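Local coordinates for Lin2004 protein (Listeria innocua, PDB 2HUJ), which is of unknown function and represents a bacterial family, DUF1798, whose members adopt a four-helical bundle fold, at residues A[28-36]-A[95-103]; A[67-78]-A[88-96]. One frame throughout, in Å; residues are numbered along the deposited sequence.

Contact 1 (A[28-36]-A[95-103]); sequences QLLLQNEKN and CDNVQMTAV
Val98 and Asn36 bury the most surface here, Val98 as a packed knob and Asn36 as an amide that both bonds to and lies against the opposite helix. Val98 sits in a hole formed by Leu29, Gln32, Asn33 and Asn36. With its CG1 anti to the backbone N (chi1 176°), CG1 meets Gln32 CG at 3.7 Å, CG2 turns toward Asn33 OD1, and Leu29 CD1 touches both methyls. Leu29 forks, its other methyl, CD2, resting 3.8 Å from Cys95 SG. At one side of the same hole, the Asn36 amide reaches across to helix 88-104. Its ND2 donates to Thr101 OG1 at 2.9 Å with an N-H...O angle of 148°, and more weakly to Val98 O, while its OD1 lies 3.7 Å from Ala102 CB. Asn36 OD1 also accepts from Gln32 NE2 at 2.8 Å; the bond lies in the Gln32 amide plane, so both ends of the buried Asn36 group are held and its rotation is fixed. Thr101 OG1 in turn donates to Asn97 O, which also takes the helical N-H of Thr101 from the opposite face of its plane. A water donates to Asn33 OD1 and Thr101 OG1 (3.1 Å to the latter), bridging the helices, while Asn33 ND2 bonds to Tyr119 O. The segment axes approach to 9.2 Å at 30°, a roughly parallel pairing. Around this buried seam, helix 52-81 covers Gln32 and Asn36 through Phe59, and helix 112-137 meets Leu29 through Leu126.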
ATOM      1  N   GLN A  28       5.512   0.608   5.955  1.00 25.51           N
ATOM      2  CA  GLN A  28       6.183  -0.014   4.834  1.00 27.33           C
ATOM      3  C   GLN A  28       5.254  -0.045   3.619  1.00 25.96           C
ATOM      4  O   GLN A  28       5.672   0.244   2.492  1.00 26.12           O
ATOM      5  CB  GLN A  28       6.614  -1.423   5.227  1.00 28.28           C
ATOM      6  CG  GLN A  28       7.231  -2.199   4.116  1.00 31.73           C
ATOM      7  CD  GLN A  28       8.715  -2.147   4.200  1.00 49.55           C
ATOM      8  OE1 GLN A  28       9.337  -3.088   4.661  1.00 59.82           O
ATOM      9  NE2 GLN A  28       9.290  -1.026   3.821  1.00 51.52           N
ATOM     10  N   LEU A  29       3.991  -0.396   3.839  1.00 25.34           N
ATOM     11  CA  LEU A  29       3.022  -0.439   2.743  1.00 24.75           C
ATOM     12  C   LEU A  29       2.703   0.951   2.169  1.00 26.02           C
ATOM     13  O   LEU A  29       2.553   1.097   0.948  1.00 25.80           O
ATOM     14  CB  LEU A  29       1.756  -1.154   3.185  1.00 24.20           C
ATOM     15  CG  LEU A  29       0.748  -1.478   2.072  1.00 24.44           C
ATOM     16  CD1 LEU A  29       1.377  -2.281   0.913  1.00 28.99           C
ATOM     17  CD2 LEU A  29      -0.447  -2.227   2.630  1.00 27.30           C
ATOM     18  N   LEU A  30       2.595   1.950   3.045  1.00 25.92           N
ATOM     19  CA  LEU A  30       2.498   3.356   2.609  1.00 26.42           C
ATOM     20  C   LEU A  30       3.663   3.775   1.739  1.00 26.48           C
ATOM     21  O   LEU A  30       3.502   4.422   0.706  1.00 24.73           O
ATOM     22  CB  LEU A  30       2.390   4.290   3.781  1.00 25.47           C
ATOM     23  CG  LEU A  30       1.008   4.425   4.424  1.00 26.28           C
ATOM     24  CD1 LEU A  30       1.165   4.969   5.814  1.00 29.94           C
ATOM     25  CD2 LEU A  30       0.161   5.369   3.549  1.00 26.41           C
ATOM     26  N   LEU A  31       4.860   3.377   2.136  1.00 23.88           N
ATOM     27  CA  LEU A  31       6.050   3.661   1.345  1.00 26.13           C
ATOM     28  C   LEU A  31       6.020   2.995  -0.034  1.00 24.37           C
ATOM     29  O   LEU A  31       6.380   3.623  -1.055  1.00 26.14           O
ATOM     30  CB  LEU A  31       7.319   3.241   2.119  1.00 23.68           C
ATOM     31  CG  LEU A  31       8.627   3.814   1.596  1.00 31.09           C
ATOM     32  CD1 LEU A  31       8.666   5.346   1.864  1.00 35.31           C
ATOM     33  CD2 LEU A  31       9.845   3.137   2.227  1.00 33.35           C
ATOM     34  N   GLN A  32       5.569   1.745  -0.081  1.00 25.58           N
ATOM     35  CA  GLN A  32       5.390   1.074  -1.359  1.00 25.18           C
ATOM     36  C   GLN A  32       4.435   1.843  -2.257  1.00 25.29           C
ATOM     37  O   GLN A  32       4.669   1.984  -3.466  1.00 26.38           O
ATOM     38  CB  GLN A  32       4.910  -0.368  -1.172  1.00 26.72           C
ATOM     39  CG  GLN A  32       4.713  -1.133  -2.479  1.00 28.74           C
ATOM     40  CD  GLN A  32       6.007  -1.316  -3.277  1.00 32.19           C
ATOM     41  OE1 GLN A  32       6.941  -1.881  -2.761  1.00 29.47           O
ATOM     42  NE2 GLN A  32       6.059  -0.821  -4.538  1.00 28.21           N
ATOM     43  N   ASN A  33       3.337   2.281  -1.672  1.00 25.08           N
ATOM     44  CA  ASN A  33       2.306   3.011  -2.414  1.00 24.05           C
ATOM     45  C   ASN A  33       2.934   4.266  -3.042  1.00 26.80           C
ATOM     46  O   ASN A  33       2.698   4.570  -4.218  1.00 26.71           O
ATOM     47  CB  ASN A  33       1.150   3.330  -1.473  1.00 26.13           C
ATOM     48  CG  ASN A  33      -0.053   3.922  -2.212  1.00 26.06           C
ATOM     49  OD1 ASN A  33      -0.479   3.372  -3.246  1.00 27.24           O
ATOM     50  ND2 ASN A  33      -0.582   5.019  -1.713  1.00 27.09           N
ATOM     51  N   GLU A  34       3.747   4.973  -2.253  1.00 24.60           N
ATOM     52  CA  GLU A  34       4.501   6.138  -2.727  1.00 27.84           C
ATOM     53  C   GLU A  34       5.476   5.799  -3.852  1.00 28.57           C
ATOM     54  O   GLU A  34       5.581   6.539  -4.808  1.00 27.49           O
ATOM     55  CB  GLU A  34       5.275   6.821  -1.585  1.00 29.80           C
ATOM     56  CG  GLU A  34       4.469   7.396  -0.483  1.00 35.26           C
ATOM     57  CD  GLU A  34       3.478   8.461  -0.924  1.00 40.49           C
ATOM     58  OE1 GLU A  34       3.681   9.107  -1.970  1.00 36.44           O
ATOM     59  OE2 GLU A  34       2.500   8.659  -0.178  1.00 42.67           O
ATOM     60  N   LYS A  35       6.171   4.668  -3.733  1.00 27.75           N
ATOM     61  CA  LYS A  35       7.090   4.202  -4.760  1.00 28.07           C
ATOM     62  C   LYS A  35       6.349   3.999  -6.075  1.00 28.00           C
ATOM     63  O   LYS A  35       6.856   4.417  -7.132  1.00 25.78           O
ATOM     64  CB  LYS A  35       7.765   2.891  -4.369  1.00 28.80           C
ATOM     65  CG  LYS A  35       8.804   2.965  -3.291  1.00 33.75           C
ATOM     66  CD  LYS A  35       9.425   1.574  -3.118  1.00 33.48           C
ATOM     67  CE  LYS A  35      10.320   1.456  -1.903  1.00 44.81           C
ATOM     68  NZ  LYS A  35      10.847   0.045  -1.791  1.00 40.07           N
ATOM     69  N   ASN A  36       5.156   3.398  -6.009  1.00 25.68           N
ATOM     70  CA  ASN A  36       4.352   3.169  -7.218  1.00 25.09           C
ATOM     71  C   ASN A  36       4.056   4.470  -7.911  1.00 26.57           C
ATOM     72  O   ASN A  36       4.187   4.609  -9.137  1.00 25.36           O
ATOM     73  CB  ASN A  36       3.021   2.490  -6.878  1.00 26.17           C
ATOM     74  CG  ASN A  36       3.179   1.064  -6.309  1.00 26.06           C
ATOM     75  OD1 ASN A  36       4.278   0.512  -6.202  1.00 27.01           O
ATOM     76  ND2 ASN A  36       2.035   0.484  -5.942  1.00 27.73           N
ATOM     77  N   CYS A  95      -4.949  -2.874  -0.323  1.00 27.54           N
ATOM     78  CA  CYS A  95      -3.840  -3.738  -0.757  1.00 27.71           C
ATOM     79  C   CYS A  95      -3.903  -4.121  -2.238  1.00 29.05           C
ATOM     80  O   CYS A  95      -2.895  -4.109  -2.935  1.00 28.50           O
ATOM     81  CB  CYS A  95      -3.781  -4.996   0.117  1.00 30.35           C
ATOM     82  SG  CYS A  95      -3.243  -4.593   1.823  1.00 31.80           S
ATOM     83  N   ASP A  96      -5.094  -4.462  -2.716  1.00 26.47           N
ATOM     84  CA  ASP A  96      -5.291  -4.736  -4.143  1.00 27.25           C
ATOM     85  C   ASP A  96      -4.794  -3.563  -4.961  1.00 26.95           C
ATOM     86  O   ASP A  96      -4.124  -3.748  -6.009  1.00 25.49           O
ATOM     87  CB  ASP A  96      -6.754  -4.962  -4.489  1.00 25.98           C
ATOM     88  CG  ASP A  96      -7.324  -6.247  -3.941  1.00 32.50           C
ATOM     89  OD1 ASP A  96      -6.559  -7.183  -3.599  1.00 34.24           O
ATOM     90  OD2 ASP A  96      -8.578  -6.310  -3.861  1.00 32.07           O
ATOM     91  N   ASN A  97      -5.107  -2.348  -4.505  1.00 25.75           N
ATOM     92  CA  ASN A  97      -4.703  -1.137  -5.238  1.00 27.31           C
ATOM     93  C   ASN A  97      -3.200  -1.044  -5.400  1.00 27.72           C
ATOM     94  O   ASN A  97      -2.697  -0.583  -6.416  1.00 27.49           O
ATOM     95  CB  ASN A  97      -5.162   0.135  -4.510  1.00 28.44           C
ATOM     96  CG  ASN A  97      -6.675   0.284  -4.451  1.00 26.39           C
ATOM     97  OD1 ASN A  97      -7.396  -0.346  -5.213  1.00 26.85           O
ATOM     98  ND2 ASN A  97      -7.162   1.100  -3.518  1.00 27.30           N
ATOM     99  N   VAL A  98      -2.477  -1.399  -4.340  1.00 27.11           N
ATOM    100  CA  VAL A  98      -1.022  -1.337  -4.367  1.00 26.14           C
ATOM    101  C   VAL A  98      -0.465  -2.297  -5.411  1.00 27.60           C
ATOM    102  O   VAL A  98       0.474  -1.965  -6.122  1.00 29.75           O
ATOM    103  CB  VAL A  98      -0.445  -1.664  -3.006  1.00 25.10           C
ATOM    104  CG1 VAL A  98       1.088  -1.706  -3.057  1.00 27.84           C
ATOM    105  CG2 VAL A  98      -0.868  -0.603  -1.975  1.00 28.64           C
ATOM    106  N   GLN A  99      -1.056  -3.483  -5.540  1.00 29.07           N
ATOM    107  CA  GLN A  99      -0.572  -4.422  -6.545  1.00 30.35           C
ATOM    108  C   GLN A  99      -0.878  -3.897  -7.960  1.00 29.32           C
ATOM    109  O   GLN A  99      -0.008  -3.935  -8.845  1.00 29.58           O
ATOM    110  CB  GLN A  99      -1.148  -5.822  -6.350  1.00 30.80           C
ATOM    111  CG  GLN A  99      -0.747  -6.780  -7.498  1.00 37.34           C
ATOM    112  CD  GLN A  99      -0.906  -8.244  -7.149  1.00 36.15           C
ATOM    113  OE1 GLN A  99      -0.376  -8.703  -6.136  1.00 44.64           O
ATOM    114  NE2 GLN A  99      -1.669  -8.981  -7.968  1.00 34.03           N
HETATM  115  N   MSE A 100      -2.099  -3.402  -8.182  1.00 28.56           N
HETATM  116  CA  MSE A 100      -2.487  -2.881  -9.485  1.00 28.36           C
HETATM  117  C   MSE A 100      -1.596  -1.723  -9.945  1.00 29.30           C
HETATM  118  O   MSE A 100      -1.159  -1.675 -11.111  1.00 29.27           O
HETATM  119  CB  MSE A 100      -3.925  -2.379  -9.473  1.00 33.05           C
HETATM  120  CG  MSE A 100      -4.952  -3.422  -9.366  1.00 36.32           C
HETATM  121 SE   MSE A 100      -6.669  -2.337  -9.132  0.75 41.25          SE
HETATM  122  CE  MSE A 100      -6.991  -2.880  -7.751  1.00 31.93           C
ATOM    123  N   THR A 101      -1.379  -0.774  -9.054  1.00 29.85           N
ATOM    124  CA  THR A 101      -0.558   0.400  -9.352  1.00 29.88           C
ATOM    125  C   THR A 101       0.936   0.047  -9.487  1.00 29.47           C
ATOM    126  O   THR A 101       1.655   0.687 -10.263  1.00 29.42           O
ATOM    127  CB  THR A 101      -0.785   1.552  -8.356  1.00 29.24           C
ATOM    128  OG1 THR A 101      -0.574   1.129  -7.008  1.00 25.77           O
ATOM    129  CG2 THR A 101      -2.209   2.137  -8.521  1.00 31.59           C
ATOM    130  N   ALA A 102       1.384  -1.000  -8.811  1.00 26.80           N
ATOM    131  CA  ALA A 102       2.768  -1.449  -9.008  1.00 26.85           C
ATOM    132  C   ALA A 102       3.015  -1.925 -10.417  1.00 28.95           C
ATOM    133  O   ALA A 102       4.057  -1.609 -11.030  1.00 28.18           O
ATOM    134  CB  ALA A 102       3.100  -2.537  -8.005  1.00 23.67           C
ATOM    135  N   VAL A 103       2.051  -2.650 -10.964  1.00 27.95           N
ATOM    136  CA  VAL A 103       2.134  -3.080 -12.378  1.00 28.04           C
ATOM    137  C   VAL A 103       1.966  -1.904 -13.357  1.00 27.88           C
ATOM    138  O   VAL A 103       2.758  -1.728 -14.268  1.00 27.83           O
ATOM    139  CB  VAL A 103       1.100  -4.158 -12.662  1.00 29.24           C
ATOM    140  CG1 VAL A 103       1.118  -4.542 -14.106  1.00 29.84           C
ATOM    141  CG2 VAL A 103       1.340  -5.355 -11.760  1.00 30.44           C
TER
HETATM  142  O   HOH W   1       0.195   3.999  -6.101  1.00 28.79           O

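Contact 2 (A[67-78]-A[88-96]); sequences ADDFLELAIPWV and ELQLRQACD
The thiol of Cys95 sits beside the Phe70 ring in a sulfur-aromatic contact: SG is 3.6 Å from Phe70 CD2 and 4.8 Å from the ring centroid, approaching obliquely at 68° from the ring normal. Leu71 meets the same sulfur, its CG at 3.7 Å, and Ala67 packs on the Cys95 CB. The Phe70 ring is bordered further along by Leu91, whose CD2 lies at its edge, in plane, while Ala74 CB, from the same helix as Phe70, lies over one face near the ring's rim. Leu91 is the knob of this interface, set among Phe70, Ala74, Ile75 and Val78. Its CD1 meets Val78 CB at 3.8 Å, tip to tip. Within helix 88-104, one turn apart, Arg92 grips Glu88 side-on in a salt bridge, NE and NH2 both reaching the single oxygen OE2, with NE at 2.9 Å on its anti lone pair and NH2 from above the carboxylate plane. Ile75 lies against this pair: CG1 is over one guanidinium face, and CG2 touches Glu88 OE1 at 3.6 Å. Asn79 ND2 donates to that oxygen, giving the carboxylate a second partner. No hydrogen bond crosses between the segments, leaving the interface to side-chain packing. The axes, 10.0 Å apart at 163°, are antiparallel; with Leu91 as a knob in a hole, this is the pairing of consecutive helices expected in the four-helical bundle this protein adopts.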
ATOM      1  N   ALA A  67       2.199  -6.092   0.964  1.00 26.17           N
ATOM      2  CA  ALA A  67       0.745  -6.190   1.168  1.00 28.86           C
ATOM      3  C   ALA A  67       0.401  -7.389   2.015  1.00 28.23           C
ATOM      4  O   ALA A  67      -0.395  -7.296   2.961  1.00 28.36           O
ATOM      5  CB  ALA A  67      -0.001  -6.246  -0.165  1.00 30.95           C
ATOM      6  N   ASP A  68       1.019  -8.529   1.715  1.00 29.42           N
ATOM      7  CA  ASP A  68       0.728  -9.769   2.439  1.00 30.49           C
ATOM      8  C   ASP A  68       1.151  -9.659   3.910  1.00 29.87           C
ATOM      9  O   ASP A  68       0.432 -10.111   4.791  1.00 30.41           O
ATOM     10  CB  ASP A  68       1.461 -10.967   1.810  1.00 34.43           C
ATOM     11  CG  ASP A  68       0.891 -11.404   0.430  1.00 35.97           C
ATOM     12  OD1 ASP A  68      -0.197 -10.994   0.012  1.00 36.82           O
ATOM     13  OD2 ASP A  68       1.590 -12.209  -0.224  1.00 43.34           O
ATOM     14  N   ASP A  69       2.325  -9.064   4.158  1.00 28.06           N
ATOM     15  CA  ASP A  69       2.845  -8.859   5.500  1.00 27.51           C
ATOM     16  C   ASP A  69       1.880  -7.974   6.287  1.00 24.65           C
ATOM     17  O   ASP A  69       1.560  -8.257   7.441  1.00 26.34           O
ATOM     18  CB  ASP A  69       4.220  -8.183   5.441  1.00 27.76           C
ATOM     19  CG  ASP A  69       5.354  -9.144   5.104  1.00 36.85           C
ATOM     20  OD1 ASP A  69       5.090 -10.330   4.793  1.00 38.46           O
ATOM     21  OD2 ASP A  69       6.519  -8.673   5.111  1.00 40.57           O
ATOM     22  N   PHE A  70       1.381  -6.919   5.645  1.00 26.84           N
ATOM     23  CA  PHE A  70       0.410  -6.054   6.298  1.00 27.15           C
ATOM     24  C   PHE A  70      -0.874  -6.794   6.646  1.00 28.42           C
ATOM     25  O   PHE A  70      -1.340  -6.744   7.785  1.00 27.03           O
ATOM     26  CB  PHE A  70       0.111  -4.843   5.422  1.00 26.06           C
ATOM     27  CG  PHE A  70      -1.063  -4.020   5.877  1.00 23.78           C
ATOM     28  CD1 PHE A  70      -0.944  -3.046   6.911  1.00 24.69           C
ATOM     29  CD2 PHE A  70      -2.295  -4.163   5.253  1.00 26.96           C
ATOM     30  CE1 PHE A  70      -2.033  -2.279   7.274  1.00 24.66           C
ATOM     31  CE2 PHE A  70      -3.379  -3.406   5.627  1.00 26.99           C
ATOM     32  CZ  PHE A  70      -3.267  -2.474   6.641  1.00 24.96           C
ATOM     33  N   LEU A  71      -1.438  -7.498   5.679  1.00 27.99           N
ATOM     34  CA  LEU A  71      -2.708  -8.185   5.898  1.00 28.42           C
ATOM     35  C   LEU A  71      -2.625  -9.271   6.956  1.00 27.60           C
ATOM     36  O   LEU A  71      -3.580  -9.480   7.697  1.00 27.28           O
ATOM     37  CB  LEU A  71      -3.239  -8.797   4.615  1.00 28.31           C
ATOM     38  CG  LEU A  71      -3.763  -7.792   3.579  1.00 27.74           C
ATOM     39  CD1 LEU A  71      -4.072  -8.565   2.308  1.00 34.65           C
ATOM     40  CD2 LEU A  71      -4.976  -7.035   4.100  1.00 31.33           C
ATOM     41  N   GLU A  72      -1.492  -9.958   7.022  1.00 29.41           N
ATOM     42  CA  GLU A  72      -1.262 -11.011   8.029  1.00 30.02           C
ATOM     43  C   GLU A  72      -1.611 -10.548   9.433  1.00 27.88           C
ATOM     44  O   GLU A  72      -2.198 -11.299  10.194  1.00 27.24           O
ATOM     45  CB  GLU A  72       0.201 -11.461   7.976  1.00 29.22           C
ATOM     46  CG  GLU A  72       0.507 -12.661   8.816  1.00 33.33           C
ATOM     47  CD  GLU A  72       1.997 -12.923   8.986  1.00 40.66           C
ATOM     48  OE1 GLU A  72       2.836 -12.214   8.369  1.00 48.17           O
ATOM     49  OE2 GLU A  72       2.312 -13.859   9.755  1.00 55.57           O
ATOM     50  N   LEU A  73      -1.250  -9.311   9.760  1.00 25.37           N
ATOM     51  CA  LEU A  73      -1.562  -8.703  11.055  1.00 25.43           C
ATOM     52  C   LEU A  73      -2.805  -7.824  11.070  1.00 22.65           C
ATOM     53  O   LEU A  73      -3.539  -7.781  12.066  1.00 26.69           O
ATOM     54  CB  LEU A  73      -0.377  -7.869  11.516  1.00 26.36           C
ATOM     55  CG  LEU A  73       0.961  -8.602  11.639  1.00 34.86           C
ATOM     56  CD1 LEU A  73       1.936  -7.669  12.304  1.00 36.74           C
ATOM     57  CD2 LEU A  73       0.812  -9.866  12.462  1.00 35.87           C
ATOM     58  N   ALA A  74      -3.091  -7.170   9.945  1.00 24.68           N
ATOM     59  CA  ALA A  74      -4.166  -6.196   9.868  1.00 24.42           C
ATOM     60  C   ALA A  74      -5.540  -6.842   9.917  1.00 24.94           C
ATOM     61  O   ALA A  74      -6.466  -6.259  10.480  1.00 25.80           O
ATOM     62  CB  ALA A  74      -4.053  -5.356   8.550  1.00 24.90           C
ATOM     63  N   ILE A  75      -5.713  -7.990   9.271  1.00 25.40           N
ATOM     64  CA  ILE A  75      -7.021  -8.651   9.299  1.00 26.57           C
ATOM     65  C   ILE A  75      -7.420  -9.113  10.703  1.00 28.01           C
ATOM     66  O   ILE A  75      -8.504  -8.740  11.174  1.00 28.34           O
ATOM     67  CB  ILE A  75      -7.167  -9.757   8.228  1.00 30.23           C
ATOM     68  CG1 ILE A  75      -6.920  -9.199   6.835  1.00 33.50           C
ATOM     69  CG2 ILE A  75      -8.579 -10.390   8.302  1.00 32.30           C
ATOM     70  CD1 ILE A  75      -7.678  -7.932   6.514  1.00 37.53           C
ATOM     71  N   PRO A  76      -6.563  -9.892  11.398  1.00 29.11           N
ATOM     72  CA  PRO A  76      -6.875 -10.223  12.801  1.00 28.50           C
ATOM     73  C   PRO A  76      -7.102  -8.970  13.665  1.00 28.50           C
ATOM     74  O   PRO A  76      -8.022  -8.928  14.493  1.00 28.48           O
ATOM     75  CB  PRO A  76      -5.619 -10.965  13.262  1.00 32.19           C
ATOM     76  CG  PRO A  76      -5.012 -11.504  12.012  1.00 34.01           C
ATOM     77  CD  PRO A  76      -5.338 -10.565  10.926  1.00 29.85           C
ATOM     78  N   TRP A  77      -6.284  -7.943  13.461  1.00 27.34           N
ATOM     79  CA  TRP A  77      -6.463  -6.695  14.199  1.00 24.06           C
ATOM     80  C   TRP A  77      -7.819  -6.064  13.923  1.00 26.59           C
ATOM     81  O   TRP A  77      -8.531  -5.701  14.853  1.00 25.70           O
ATOM     82  CB  TRP A  77      -5.347  -5.705  13.866  1.00 25.48           C
ATOM     83  CG  TRP A  77      -5.571  -4.300  14.332  1.00 24.40           C
ATOM     84  CD1 TRP A  77      -5.411  -3.828  15.593  1.00 27.69           C
ATOM     85  CD2 TRP A  77      -5.936  -3.167  13.525  1.00 27.01           C
ATOM     86  NE1 TRP A  77      -5.692  -2.485  15.628  1.00 30.27           N
ATOM     87  CE2 TRP A  77      -6.000  -2.057  14.370  1.00 27.53           C
ATOM     88  CE3 TRP A  77      -6.207  -2.991  12.171  1.00 26.48           C
ATOM     89  CZ2 TRP A  77      -6.323  -0.783  13.905  1.00 28.36           C
ATOM     90  CZ3 TRP A  77      -6.529  -1.739  11.725  1.00 26.05           C
ATOM     91  CH2 TRP A  77      -6.592  -0.652  12.589  1.00 28.89           C
ATOM     92  N   VAL A  78      -8.208  -5.964  12.656  1.00 27.02           N
ATOM     93  CA  VAL A  78      -9.413  -5.188  12.342  1.00 29.66           C
ATOM     94  C   VAL A  78     -10.647  -5.898  12.888  1.00 32.80           C
ATOM     95  O   VAL A  78     -11.623  -5.234  13.280  1.00 33.37           O
ATOM     96  CB  VAL A  78      -9.555  -4.844  10.817  1.00 31.79           C
ATOM     97  CG1 VAL A  78     -10.163  -5.985  10.066  1.00 34.99           C
ATOM     98  CG2 VAL A  78     -10.358  -3.553  10.635  1.00 32.16           C
ATOM     99  N   GLU A  88     -12.542  -5.431   7.042  1.00 26.57           N
ATOM    100  CA  GLU A  88     -11.665  -6.286   6.269  1.00 24.30           C
ATOM    101  C   GLU A  88     -11.608  -5.932   4.778  1.00 23.53           C
ATOM    102  O   GLU A  88     -10.540  -5.866   4.200  1.00 26.63           O
ATOM    103  CB  GLU A  88     -12.141  -7.739   6.418  1.00 25.24           C
ATOM    104  CG  GLU A  88     -11.337  -8.691   5.674  1.00 27.53           C
ATOM    105  CD  GLU A  88     -11.498 -10.153   6.099  1.00 26.48           C
ATOM    106  OE1 GLU A  88     -11.989 -10.453   7.214  1.00 27.41           O
ATOM    107  OE2 GLU A  88     -11.129 -10.987   5.260  1.00 29.87           O
ATOM    108  N   LEU A  89     -12.771  -5.760   4.157  1.00 24.44           N
ATOM    109  CA  LEU A  89     -12.831  -5.499   2.716  1.00 23.86           C
ATOM    110  C   LEU A  89     -12.087  -4.212   2.388  1.00 25.15           C
ATOM    111  O   LEU A  89     -11.338  -4.162   1.443  1.00 24.99           O
ATOM    112  CB  LEU A  89     -14.257  -5.463   2.191  1.00 24.75           C
ATOM    113  CG  LEU A  89     -14.349  -5.277   0.668  1.00 22.43           C
ATOM    114  CD1 LEU A  89     -13.631  -6.358  -0.147  1.00 29.99           C
ATOM    115  CD2 LEU A  89     -15.799  -5.166   0.256  1.00 27.70           C
ATOM    116  N   GLN A  90     -12.282  -3.181   3.181  1.00 26.06           N
ATOM    117  CA  GLN A  90     -11.588  -1.907   2.933  1.00 26.65           C
ATOM    118  C   GLN A  90     -10.078  -2.087   2.919  1.00 27.10           C
ATOM    119  O   GLN A  90      -9.365  -1.537   2.088  1.00 27.04           O
ATOM    120  CB  GLN A  90     -11.983  -0.901   4.040  1.00 24.35           C
ATOM    121  CG  GLN A  90     -13.376  -0.237   3.893  1.00 28.10           C
ATOM    122  CD  GLN A  90     -13.936   0.268   5.208  1.00 31.25           C
ATOM    123  OE1 GLN A  90     -14.303  -0.516   6.101  1.00 29.25           O
ATOM    124  NE2 GLN A  90     -13.965   1.579   5.365  1.00 30.76           N
ATOM    125  N   LEU A  91      -9.571  -2.861   3.870  1.00 26.10           N
ATOM    126  CA  LEU A  91      -8.142  -3.104   3.945  1.00 26.11           C
ATOM    127  C   LEU A  91      -7.674  -3.947   2.783  1.00 25.92           C
ATOM    128  O   LEU A  91      -6.614  -3.673   2.217  1.00 26.01           O
ATOM    129  CB  LEU A  91      -7.789  -3.783   5.261  1.00 27.48           C
ATOM    130  CG  LEU A  91      -7.956  -2.924   6.506  1.00 28.79           C
ATOM    131  CD1 LEU A  91      -7.568  -3.694   7.760  1.00 29.99           C
ATOM    132  CD2 LEU A  91      -7.161  -1.626   6.337  1.00 30.53           C
ATOM    133  N   ARG A  92      -8.444  -4.965   2.398  1.00 26.86           N
ATOM    134  CA  ARG A  92      -8.048  -5.794   1.263  1.00 27.22           C
ATOM    135  C   ARG A  92      -8.009  -4.994  -0.038  1.00 26.87           C
ATOM    136  O   ARG A  92      -7.110  -5.185  -0.864  1.00 26.15           O
ATOM    137  CB  ARG A  92      -8.960  -7.008   1.120  1.00 27.91           C
ATOM    138  CG  ARG A  92      -8.797  -8.054   2.219  1.00 27.13           C
ATOM    139  CD  ARG A  92      -9.584  -9.288   1.969  1.00 30.20           C
ATOM    140  NE  ARG A  92      -9.476 -10.272   3.048  1.00 29.53           N
ATOM    141  CZ  ARG A  92      -8.436 -11.056   3.278  1.00 36.49           C
ATOM    142  NH1 ARG A  92      -7.370 -11.004   2.509  1.00 35.46           N
ATOM    143  NH2 ARG A  92      -8.461 -11.890   4.317  1.00 35.29           N
ATOM    144  N   GLN A  93      -8.970  -4.096  -0.209  1.00 25.93           N
ATOM    145  CA  GLN A  93      -9.028  -3.265  -1.406  1.00 27.70           C
ATOM    146  C   GLN A  93      -7.862  -2.291  -1.453  1.00 26.81           C
ATOM    147  O   GLN A  93      -7.272  -2.094  -2.531  1.00 26.04           O
ATOM    148  CB  GLN A  93     -10.399  -2.577  -1.570  1.00 27.02           C
ATOM    149  CG  GLN A  93     -11.489  -3.561  -1.853  1.00 29.47           C
ATOM    150  CD  GLN A  93     -12.813  -2.902  -1.973  1.00 37.79           C
ATOM    151  OE1 GLN A  93     -13.101  -1.954  -1.274  1.00 38.54           O
ATOM    152  NE2 GLN A  93     -13.632  -3.409  -2.822  1.00 30.42           N
ATOM    153  N   ALA A  94      -7.487  -1.736  -0.306  1.00 26.41           N
ATOM    154  CA  ALA A  94      -6.316  -0.864  -0.212  1.00 27.51           C
ATOM    155  C   ALA A  94      -5.071  -1.603  -0.707  1.00 29.21           C
ATOM    156  O   ALA A  94      -4.261  -1.052  -1.496  1.00 30.85           O
ATOM    157  CB  ALA A  94      -6.128  -0.352   1.208  1.00 28.91           C
ATOM    158  N   CYS A  95      -4.949  -2.874  -0.323  1.00 27.54           N
ATOM    159  CA  CYS A  95      -3.840  -3.738  -0.757  1.00 27.71           C
ATOM    160  C   CYS A  95      -3.903  -4.121  -2.238  1.00 29.05           C
ATOM    161  O   CYS A  95      -2.895  -4.109  -2.935  1.00 28.50           O
ATOM    162  CB  CYS A  95      -3.781  -4.996   0.117  1.00 30.35           C
ATOM    163  SG  CYS A  95      -3.243  -4.593   1.823  1.00 31.80           S
ATOM    164  N   ASP A  96      -5.094  -4.462  -2.716  1.00 26.47           N
ATOM    165  CA  ASP A  96      -5.291  -4.736  -4.143  1.00 27.25           C
ATOM    166  C   ASP A  96      -4.794  -3.563  -4.961  1.00 26.95           C
ATOM    167  O   ASP A  96      -4.124  -3.748  -6.009  1.00 25.49           O
ATOM    168  CB  ASP A  96      -6.754  -4.962  -4.489  1.00 25.98           C
ATOM    169  CG  ASP A  96      -7.324  -6.247  -3.941  1.00 32.50           C
ATOM    170  OD1 ASP A  96      -6.559  -7.183  -3.599  1.00 34.24           O
ATOM    171  OD2 ASP A  96      -8.578  -6.310  -3.861  1.00 32.07           O
TER

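In the fold
Helix 88-104 serves both contacts, its start facing helix 52-81 in contact 2 and its later turns facing helix 16-45 in contact 1. The centres lie 13 Å apart, and Cys95 and Asp96 belong to both segments on that helix. Along the chain, contact 2 is nested within the loop closed by contact 1: a local antiparallel hairpin inside a longer-range, near-parallel pairing. The two meet directly where Leu29 CD2 packs 3.7 Å from Phe70 CD2, so that helices 16-45, 52-81 and 88-104 come together at this point in the interior. Helix 112-137 completes the bundle, touching Leu29 of contact 1 and Phe70 of contact 2 through Leu126.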